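Local coordinates for protein probable acrylyl-CoA reductase AcuI (Escherichia coli, PDB 1O89) that probably catalyses the NADPH-dependent reduction of acrylyl-CoA to propanoyl-CoA, working as a homodimer of the zinc-containing alcohol dehydrogenase family, at residues S59-D64 / P82-A87; E170-G175 / A234-T239; Q314-I319 / R339-V344. One frame throughout, in Å; residues are numbered along the deposited sequence.

Contact 1 (S59-D64 / P82-A87)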
loop_
_atom_site.group_PDB
_atom_site.type_symbol
_atom_site.label_atom_id
_atom_site.label_comp_id
_atom_site.label_asym_id
_atom_site.label_seq_id
_atom_site.Cartn_x
_atom_site.Cartn_y
_atom_site.Cartn_z
ATOM N N SER A 59 -11.222 -29.944 -0.357
ATOM C CA SER A 59 -11.056 -29.465 1.025
ATOM C C SER A 59 -12.341 -28.870 1.574
ATOM O O SER A 59 -13.257 -28.528 0.825
ATOM C CB SER A 59 -10.067 -28.280 1.112
ATOM O OG SER A 59 -9.000 -28.410 0.209
ATOM N N LEU A 60 -12.344 -28.679 2.889
ATOM C CA LEU A 60 -13.312 -27.836 3.551
ATOM C C LEU A 60 -12.586 -26.619 4.115
ATOM O O LEU A 60 -12.231 -26.597 5.291
ATOM C CB LEU A 60 -14.012 -28.594 4.680
ATOM C CG LEU A 60 -15.063 -29.657 4.356
ATOM C CD1 LEU A 60 -16.013 -29.799 5.529
ATOM C CD2 LEU A 60 -15.854 -29.363 3.067
ATOM N N ASN A 61 -12.363 -25.601 3.280
ATOM C CA ASN A 61 -11.943 -24.273 3.793
ATOM C C ASN A 61 -13.046 -23.656 4.626
ATOM O O ASN A 61 -14.178 -24.142 4.619
ATOM C CB ASN A 61 -11.579 -23.311 2.664
ATOM C CG ASN A 61 -10.183 -23.546 2.133
ATOM O OD1 ASN A 61 -9.208 -23.101 2.740
ATOM N ND2 ASN A 61 -10.077 -24.240 1.001
ATOM N N TYR A 62 -12.724 -22.592 5.352
ATOM C CA TYR A 62 -13.723 -21.936 6.187
ATOM C C TYR A 62 -14.892 -21.444 5.326
ATOM O O TYR A 62 -16.049 -21.576 5.719
ATOM C CB TYR A 62 -13.101 -20.790 7.008
ATOM C CG TYR A 62 -13.990 -20.270 8.113
ATOM C CD1 TYR A 62 -14.493 -21.127 9.094
ATOM C CD2 TYR A 62 -14.323 -18.919 8.190
ATOM C CE1 TYR A 62 -15.309 -20.655 10.126
ATOM C CE2 TYR A 62 -15.146 -18.431 9.225
ATOM C CZ TYR A 62 -15.632 -19.312 10.183
ATOM O OH TYR A 62 -16.441 -18.857 11.192
ATOM N N LYS A 63 -14.589 -20.908 4.144
ATOM C CA LYS A 63 -15.628 -20.454 3.203
ATOM C C LYS A 63 -16.621 -21.578 2.877
ATOM O O LYS A 63 -17.832 -21.349 2.866
ATOM C CB LYS A 63 -15.003 -19.929 1.897
ATOM C CG LYS A 63 -14.241 -18.598 2.032
ATOM C CD LYS A 63 -14.516 -17.625 0.855
ATOM C CE LYS A 63 -13.529 -17.825 -0.319
ATOM N NZ LYS A 63 -13.597 -16.723 -1.352
ATOM N N ASP A 64 -16.085 -22.780 2.616
ATOM C CA ASP A 64 -16.887 -23.973 2.306
ATOM C C ASP A 64 -17.729 -24.439 3.489
ATOM O O ASP A 64 -18.829 -24.967 3.302
ATOM C CB ASP A 64 -15.995 -25.147 1.873
ATOM C CG ASP A 64 -15.093 -24.808 0.713
ATOM O OD1 ASP A 64 -15.609 -24.318 -0.306
ATOM O OD2 ASP A 64 -13.858 -25.013 0.708
ATOM N N PRO A 82 -20.005 -26.653 -3.575
ATOM C CA PRO A 82 -18.942 -25.900 -2.913
ATOM C C PRO A 82 -17.566 -26.527 -3.152
ATOM O O PRO A 82 -17.429 -27.493 -3.902
ATOM C CB PRO A 82 -19.330 -25.972 -1.442
ATOM C CG PRO A 82 -20.072 -27.257 -1.309
ATOM C CD PRO A 82 -20.714 -27.536 -2.638
ATOM N N GLY A 83 -16.553 -25.960 -2.517
ATOM C CA GLY A 83 -15.164 -26.396 -2.673
ATOM C C GLY A 83 -14.392 -25.387 -3.501
ATOM O O GLY A 83 -14.351 -25.501 -4.724
ATOM N N ILE A 84 -13.791 -24.395 -2.844
ATOM C CA ILE A 84 -13.022 -23.386 -3.562
ATOM C C ILE A 84 -11.699 -23.903 -4.081
ATOM O O ILE A 84 -11.107 -23.276 -4.952
ATOM C CB ILE A 84 -12.800 -22.092 -2.716
ATOM C CG1 ILE A 84 -11.962 -22.363 -1.456
ATOM C CG2 ILE A 84 -14.147 -21.460 -2.358
ATOM C CD1 ILE A 84 -11.677 -21.100 -0.636
ATOM N N ASP A 85 -11.228 -25.021 -3.538
ATOM C CA ASP A 85 -10.000 -25.665 -4.007
ATOM C C ASP A 85 -10.291 -27.073 -4.523
ATOM O O ASP A 85 -11.109 -27.786 -3.947
ATOM C CB ASP A 85 -9.017 -25.870 -2.854
ATOM C CG ASP A 85 -8.648 -24.603 -2.138
ATOM O OD1 ASP A 85 -8.889 -23.472 -2.641
ATOM O OD2 ASP A 85 -8.081 -24.672 -1.024
ATOM N N PHE A 86 -9.636 -27.476 -5.600
ATOM C CA PHE A 86 -9.577 -28.891 -5.940
ATOM C C PHE A 86 -8.293 -29.243 -6.671
ATOM O O PHE A 86 -7.605 -28.379 -7.180
ATOM C CB PHE A 86 -10.821 -29.350 -6.734
ATOM C CG PHE A 86 -10.949 -28.755 -8.121
ATOM C CD1 PHE A 86 -10.170 -29.209 -9.165
ATOM C CD2 PHE A 86 -11.881 -27.772 -8.378
ATOM C CE1 PHE A 86 -10.309 -28.670 -10.440
ATOM C CE2 PHE A 86 -12.026 -27.241 -9.654
ATOM C CZ PHE A 86 -11.239 -27.693 -10.678
ATOM N N ALA A 87 -7.979 -30.529 -6.701
ATOM C CA ALA A 87 -6.881 -31.040 -7.507
ATOM C C ALA A 87 -7.252 -32.410 -8.018
ATOM O O ALA A 87 -7.922 -33.171 -7.329
ATOM C CB ALA A 87 -5.592 -31.110 -6.690
HETATM O O HOH W 1 -11.958 -26.039 -0.843
#
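Asp64, in the first turn of helix 62-69, reaches the loop that leads into strand 85-93 and accepts hydrogen bonds from two of its backbone N-H groups, inside the GroES-like domain of this medium-chain dehydrogenase fold. Its CG sits beside the backbone N and anti to the carbonyl carbon (chi1 -55°), which carries the carboxylate to the 83-84 amides. OD1 takes Gly83 N at 2.9 Å, from well above the carboxylate plane, and Ile84 N at 3.1 Å on the syn lone pair. The other oxygen turns back to its own segment: OD2 accepts Asn61 N through the anti lone pair and a hydrogen bond from a water. That water ties the two segments together, since it also accepts from Asp85 N and from Asn61 ND2. The same Asn61 amide nitrogen donates to Asp85 OD2 at 2.9 Å; the acceptor lies close to the amide plane, yet the donor stands 70° out of the carboxylate plane, with the amide and carboxylate planes almost perpendicular. Asp85 OD1 is hydrogen-bonded to Thr147 OG1 of helix 139-161. Gly83 adopts a backbone shape in which a CB would jam against the preceding carbonyl. Ile84 packs its CG1 against Asn61 ND2 and its CG2 near Asp64 OD1. Next to the NADP(+)-binding Tyr62, Lys63, whose NZ forms a salt bridge with Glu113, crosses Ile84 at about a right angle, its CE resting 3.8 Å from Ile84 CD1.

Contact 2 (E170-G175 / A234-T239)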
loop_
_atom_site.group_PDB
_atom_site.type_symbol
_atom_site.label_atom_id
_atom_site.label_comp_id
_atom_site.label_asym_id
_atom_site.label_seq_id
_atom_site.Cartn_x
_atom_site.Cartn_y
_atom_site.Cartn_z
ATOM N N GLU A 170 11.669 -7.396 12.741
ATOM C CA GLU A 170 10.673 -8.397 13.067
ATOM C C GLU A 170 9.469 -8.314 12.134
ATOM O O GLU A 170 9.027 -7.230 11.766
ATOM C CB GLU A 170 10.221 -8.235 14.524
ATOM C CG GLU A 170 11.275 -8.605 15.559
ATOM C CD GLU A 170 10.680 -8.810 16.945
ATOM O OE1 GLU A 170 9.893 -7.947 17.383
ATOM O OE2 GLU A 170 10.990 -9.830 17.595
ATOM N N ILE A 171 8.940 -9.473 11.764
ATOM C CA ILE A 171 7.709 -9.548 10.996
ATOM C C ILE A 171 6.586 -10.040 11.892
ATOM O O ILE A 171 6.686 -11.120 12.457
ATOM C CB ILE A 171 7.852 -10.493 9.801
ATOM C CG1 ILE A 171 9.115 -10.188 9.000
ATOM C CG2 ILE A 171 6.606 -10.401 8.900
ATOM C CD1 ILE A 171 9.174 -8.777 8.416
ATOM N N VAL A 172 5.515 -9.256 11.993
ATOM C CA VAL A 172 4.332 -9.669 12.733
ATOM C C VAL A 172 3.279 -10.314 11.817
ATOM O O VAL A 172 2.935 -9.765 10.775
ATOM C CB VAL A 172 3.722 -8.497 13.561
ATOM C CG1 VAL A 172 3.137 -7.390 12.674
ATOM C CG2 VAL A 172 2.687 -9.017 14.546
ATOM N N VAL A 173 2.782 -11.482 12.216
ATOM C CA VAL A 173 1.681 -12.153 11.526
ATOM C C VAL A 173 0.447 -12.166 12.430
ATOM O O VAL A 173 0.504 -12.683 13.544
ATOM C CB VAL A 173 2.042 -13.586 11.162
ATOM C CG1 VAL A 173 0.882 -14.254 10.425
ATOM C CG2 VAL A 173 3.324 -13.620 10.324
ATOM N N THR A 174 -0.657 -11.587 11.972
ATOM C CA THR A 174 -1.883 -11.603 12.754
ATOM C C THR A 174 -2.763 -12.806 12.357
ATOM O O THR A 174 -2.531 -13.443 11.319
ATOM C CB THR A 174 -2.622 -10.272 12.620
ATOM O OG1 THR A 174 -3.052 -10.090 11.274
ATOM C CG2 THR A 174 -1.685 -9.074 12.889
ATOM N N GLY A 175 -3.728 -13.138 13.210
ATOM C CA GLY A 175 -4.545 -14.342 13.054
ATOM C C GLY A 175 -3.691 -15.571 12.767
ATOM O O GLY A 175 -4.021 -16.406 11.926
ATOM N N ALA A 234 9.272 -4.470 10.801
ATOM C CA ALA A 234 9.835 -4.264 9.459
ATOM C C ALA A 234 8.795 -4.586 8.400
ATOM O O ALA A 234 8.738 -3.947 7.336
ATOM C CB ALA A 234 11.058 -5.133 9.263
ATOM N N GLY A 235 7.998 -5.607 8.689
ATOM C CA GLY A 235 6.923 -6.032 7.824
ATOM C C GLY A 235 5.812 -6.712 8.604
ATOM O O GLY A 235 5.960 -7.014 9.797
ATOM N N ALA A 236 4.697 -6.966 7.920
ATOM C CA ALA A 236 3.543 -7.584 8.557
ATOM C C ALA A 236 2.659 -8.312 7.549
ATOM O O ALA A 236 2.535 -7.907 6.392
ATOM C CB ALA A 236 2.717 -6.525 9.349
ATOM N N ILE A 237 2.076 -9.414 7.993
ATOM C CA ILE A 237 1.103 -10.143 7.205
ATOM C C ILE A 237 -0.151 -10.166 8.050
ATOM O O ILE A 237 -0.180 -10.825 9.094
ATOM C CB ILE A 237 1.610 -11.578 6.876
ATOM C CG1 ILE A 237 2.770 -11.499 5.893
ATOM C CG2 ILE A 237 0.493 -12.436 6.292
ATOM C CD1 ILE A 237 3.355 -12.811 5.462
ATOM N N ASP A 238 -1.189 -9.457 7.608
ATOM C CA ASP A 238 -2.415 -9.351 8.399
ATOM C C ASP A 238 -3.577 -10.118 7.790
ATOM O O ASP A 238 -3.853 -9.992 6.603
ATOM C CB ASP A 238 -2.804 -7.895 8.558
ATOM C CG ASP A 238 -4.122 -7.734 9.231
ATOM O OD1 ASP A 238 -4.229 -8.080 10.437
ATOM O OD2 ASP A 238 -5.122 -7.307 8.614
ATOM N N THR A 239 -4.256 -10.906 8.627
ATOM C CA THR A 239 -5.396 -11.718 8.217
ATOM C C THR A 239 -6.683 -11.256 8.888
ATOM O O THR A 239 -7.721 -11.834 8.639
ATOM C CB THR A 239 -5.158 -13.213 8.546
ATOM O OG1 THR A 239 -5.000 -13.397 9.961
ATOM C CG2 THR A 239 -3.834 -13.727 7.951
#
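Strands 170-173 and 235-238 run side by side in parallel, their axes 4.6 Å apart and their N-to-C directions 10° apart, as neighbouring central strands of the six-stranded Rossmann-type sheet that forms the nucleotide-binding domain. The ladder runs from Ala234 N to Glu170 O, through Val172 N to Gly235 O and Ile237 N to Val172 O, and on to Thr174 N, which meets Ile237 O at 3.0 Å. Ile171 folds CD1 back over the neighbouring backbone, 3.4 Å from Gly235 N, where glycine has no CB to obstruct it. Ile171, Val173 and Ile237 share the face packed by helices 139-161 and 179-190. On the other face Val172 and Ala236 meet, CG1 to CB, at a tight 3.5 Å. Toward the carboxyl ends, polar side chains join in. Thr174 OG1 lies between its backbone N and carbonyl carbon (chi1 65°), turned to Asp238, and donates to OD1 at 2.5 Å, a length so short that its exact value is doubtful, while accepting Thr239 N at 3.0 Å. Asp238 OD2 accepts Gly241 N in turn. These bonds lie at the C-terminal end of the strands, near the NADP(+)-binding Val180, and Thr239 OG1 donates to Thr174 O at 2.8 Å from above the carbonyl plane.

Contact 3 (Q314-I319 / R339-V344)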
loop_
_atom_site.group_PDB
_atom_site.type_symbol
_atom_site.label_atom_id
_atom_site.label_comp_id
_atom_site.label_asym_id
_atom_site.label_seq_id
_atom_site.Cartn_x
_atom_site.Cartn_y
_atom_site.Cartn_z
ATOM N N GLN A 314 1.891 -32.921 8.608
ATOM C CA GLN A 314 0.868 -32.602 9.609
ATOM C C GLN A 314 -0.366 -33.483 9.398
ATOM O O GLN A 314 -0.744 -33.775 8.265
ATOM C CB GLN A 314 0.471 -31.115 9.561
ATOM C CG GLN A 314 1.626 -30.145 9.886
ATOM C CD GLN A 314 1.181 -28.853 10.571
ATOM O OE1 GLN A 314 0.593 -27.967 9.933
ATOM N NE2 GLN A 314 1.489 -28.731 11.867
ATOM N N ALA A 315 -0.970 -33.918 10.500
ATOM C CA ALA A 315 -2.175 -34.739 10.464
ATOM C C ALA A 315 -3.331 -34.000 9.788
ATOM O O ALA A 315 -3.688 -32.901 10.198
ATOM C CB ALA A 315 -2.572 -35.132 11.862
ATOM N N ALA A 316 -3.891 -34.611 8.748
ATOM C CA ALA A 316 -5.081 -34.117 8.069
ATOM C C ALA A 316 -6.231 -35.112 8.183
ATOM O O ALA A 316 -6.026 -36.318 8.082
ATOM C CB ALA A 316 -4.765 -33.862 6.613
ATOM N N LYS A 317 -7.442 -34.601 8.384
ATOM C CA LYS A 317 -8.645 -35.427 8.377
ATOM C C LYS A 317 -9.158 -35.599 6.951
ATOM O O LYS A 317 -9.586 -34.636 6.329
ATOM C CB LYS A 317 -9.751 -34.800 9.229
ATOM C CG LYS A 317 -9.527 -34.894 10.733
ATOM C CD LYS A 317 -9.100 -33.553 11.317
ATOM C CE LYS A 317 -8.322 -33.712 12.608
ATOM N NZ LYS A 317 -6.857 -33.800 12.380
ATOM N N GLU A 318 -9.131 -36.824 6.447
ATOM C CA GLU A 318 -9.699 -37.137 5.135
ATOM C C GLU A 318 -11.136 -37.557 5.345
ATOM O O GLU A 318 -11.406 -38.419 6.164
ATOM C CB GLU A 318 -8.939 -38.277 4.465
ATOM C CG GLU A 318 -7.446 -38.048 4.373
ATOM C CD GLU A 318 -6.678 -39.284 3.943
ATOM O OE1 GLU A 318 -7.161 -40.426 4.119
ATOM O OE2 GLU A 318 -5.567 -39.106 3.411
ATOM N N ILE A 319 -12.056 -36.955 4.599
ATOM C CA ILE A 319 -13.473 -37.286 4.698
ATOM C C ILE A 319 -14.080 -37.525 3.311
ATOM O O ILE A 319 -13.599 -37.010 2.290
ATOM C CB ILE A 319 -14.242 -36.155 5.452
ATOM C CG1 ILE A 319 -14.462 -34.923 4.569
ATOM C CG2 ILE A 319 -13.498 -35.738 6.716
ATOM C CD1 ILE A 319 -15.305 -33.834 5.243
ATOM N N ARG A 339 -6.189 -29.460 8.910
ATOM C CA ARG A 339 -6.898 -29.522 7.638
ATOM C C ARG A 339 -7.953 -30.604 7.610
ATOM O O ARG A 339 -7.714 -31.721 8.088
ATOM C CB ARG A 339 -5.916 -29.810 6.508
ATOM C CG ARG A 339 -5.125 -28.635 6.056
ATOM C CD ARG A 339 -4.366 -27.932 7.138
ATOM N NE ARG A 339 -3.339 -27.037 6.598
ATOM C CZ ARG A 339 -2.688 -26.135 7.313
ATOM N NH1 ARG A 339 -2.941 -25.970 8.612
ATOM N NH2 ARG A 339 -1.773 -25.385 6.726
ATOM N N THR A 340 -9.113 -30.275 7.048
ATOM C CA THR A 340 -10.080 -31.276 6.634
ATOM C C THR A 340 -9.983 -31.399 5.116
ATOM O O THR A 340 -10.255 -30.445 4.402
ATOM C CB THR A 340 -11.516 -30.880 7.043
ATOM O OG1 THR A 340 -11.660 -30.914 8.468
ATOM C CG2 THR A 340 -12.517 -31.925 6.565
ATOM N N LEU A 341 -9.556 -32.566 4.633
ATOM C CA LEU A 341 -9.463 -32.846 3.206
ATOM C C LEU A 341 -10.614 -33.731 2.784
ATOM O O LEU A 341 -11.035 -34.614 3.531
ATOM C CB LEU A 341 -8.157 -33.578 2.894
ATOM C CG LEU A 341 -6.847 -32.882 3.255
ATOM C CD1 LEU A 341 -5.699 -33.840 2.993
ATOM C CD2 LEU A 341 -6.676 -31.622 2.474
ATOM N N VAL A 342 -11.121 -33.508 1.580
ATOM C CA VAL A 342 -12.163 -34.371 1.035
ATOM C C VAL A 342 -11.620 -35.285 -0.056
ATOM O O VAL A 342 -11.175 -34.826 -1.101
ATOM C CB VAL A 342 -13.326 -33.547 0.498
ATOM C CG1 VAL A 342 -14.414 -34.464 -0.090
ATOM C CG2 VAL A 342 -13.889 -32.689 1.604
ATOM N N LYS A 343 -11.636 -36.587 0.208
ATOM C CA LYS A 343 -11.246 -37.579 -0.797
ATOM C C LYS A 343 -12.478 -37.958 -1.614
ATOM O O LYS A 343 -13.419 -38.541 -1.084
ATOM C CB LYS A 343 -10.648 -38.808 -0.137
ATOM C CG LYS A 343 -9.577 -39.497 -0.975
ATOM C CD LYS A 343 -10.059 -40.770 -1.646
ATOM C CE LYS A 343 -8.891 -41.701 -2.007
ATOM N NZ LYS A 343 -7.719 -41.497 -1.096
ATOM N N VAL A 344 -12.477 -37.612 -2.901
ATOM C CA VAL A 344 -13.676 -37.769 -3.734
ATOM C C VAL A 344 -13.544 -38.936 -4.731
ATOM O O VAL A 344 -12.441 -39.403 -5.032
ATOM C CB VAL A 344 -14.075 -36.422 -4.432
ATOM C CG1 VAL A 344 -13.356 -35.245 -3.819
ATOM C CG2 VAL A 344 -13.797 -36.448 -5.901
#
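Four backbone hydrogen bonds zip segment 314-319 to segment 339-344: Lys317 N to Arg339 O, Leu341 N to Lys317 O, Ile319 N to Leu341 O, and Lys343 N to Ile319 O. They pair the two parallel strands of a beta-alpha-beta unit, strand 317-319, helix 324-332 and strand 340-343, which belongs to the mixed sheet of the GroES-like catalytic domain. The shortest is Leu341 N to Lys317 O at 2.7 Å; the short strand segments cross at -34°. Charged ends lie at the margins. Glu318 OE2 forms a salt bridge with Arg140 of helix 139-161, while its other oxygen, OE1, stays 5.4 Å from Lys343 NZ. Gln314 places OE1 over one face of the Arg339 guanidinium, 4.3 Å from NH1, and Arg339 NE makes a weak hydrogen bond to Ile144 O.

The apolar packing divides between the two faces. On the face of Glu318 and Leu341, Ala316 CB sits 3.7 Å from Leu341 CD1, and the leucine goes on to meet Met143 and Ile144 of helix 139-161. On the other, Ile319 runs obliquely to Thr340 and Val342 and also touches Phe327 of the crossover helix 324-332. Its CG1 branch, set between the backbone N and the carbonyl carbon (chi1 76°), brings CD1 to the threonine methyl CG2, and Ile319 CG2 approaches the same methyl. An alanine here would lose both branches and is likely to open a gap between Thr340, Val342 and Phe327. Ile319 CD1 stands 3.6 Å from Thr340 CG2, and Ile319 CG1 lies 3.8 Å from Val342 CG2.

Contacts 1, 2 and 3 follow one another along the chain, each closing before the next opens. Contacts 1 and 3 are neighbours, their centres about 11 Å apart, and reach the same mixed sheet: strand 340-343 pairs with strand 51-59, and a probable hydrogen bond joins Leu60 N to Thr340 O at 3.1 Å. The C-terminal strand therefore returns to the domain that the N-terminal half began. Contact 2 belongs to the separate parallel sheet of the nucleotide-binding domain, its centre about 25 Å from that of contact 1 and about 28 Å from that of contact 3. Helix 139-161 packs against all three, linking the two domains, and each contact lies near residues that bind NADP(+).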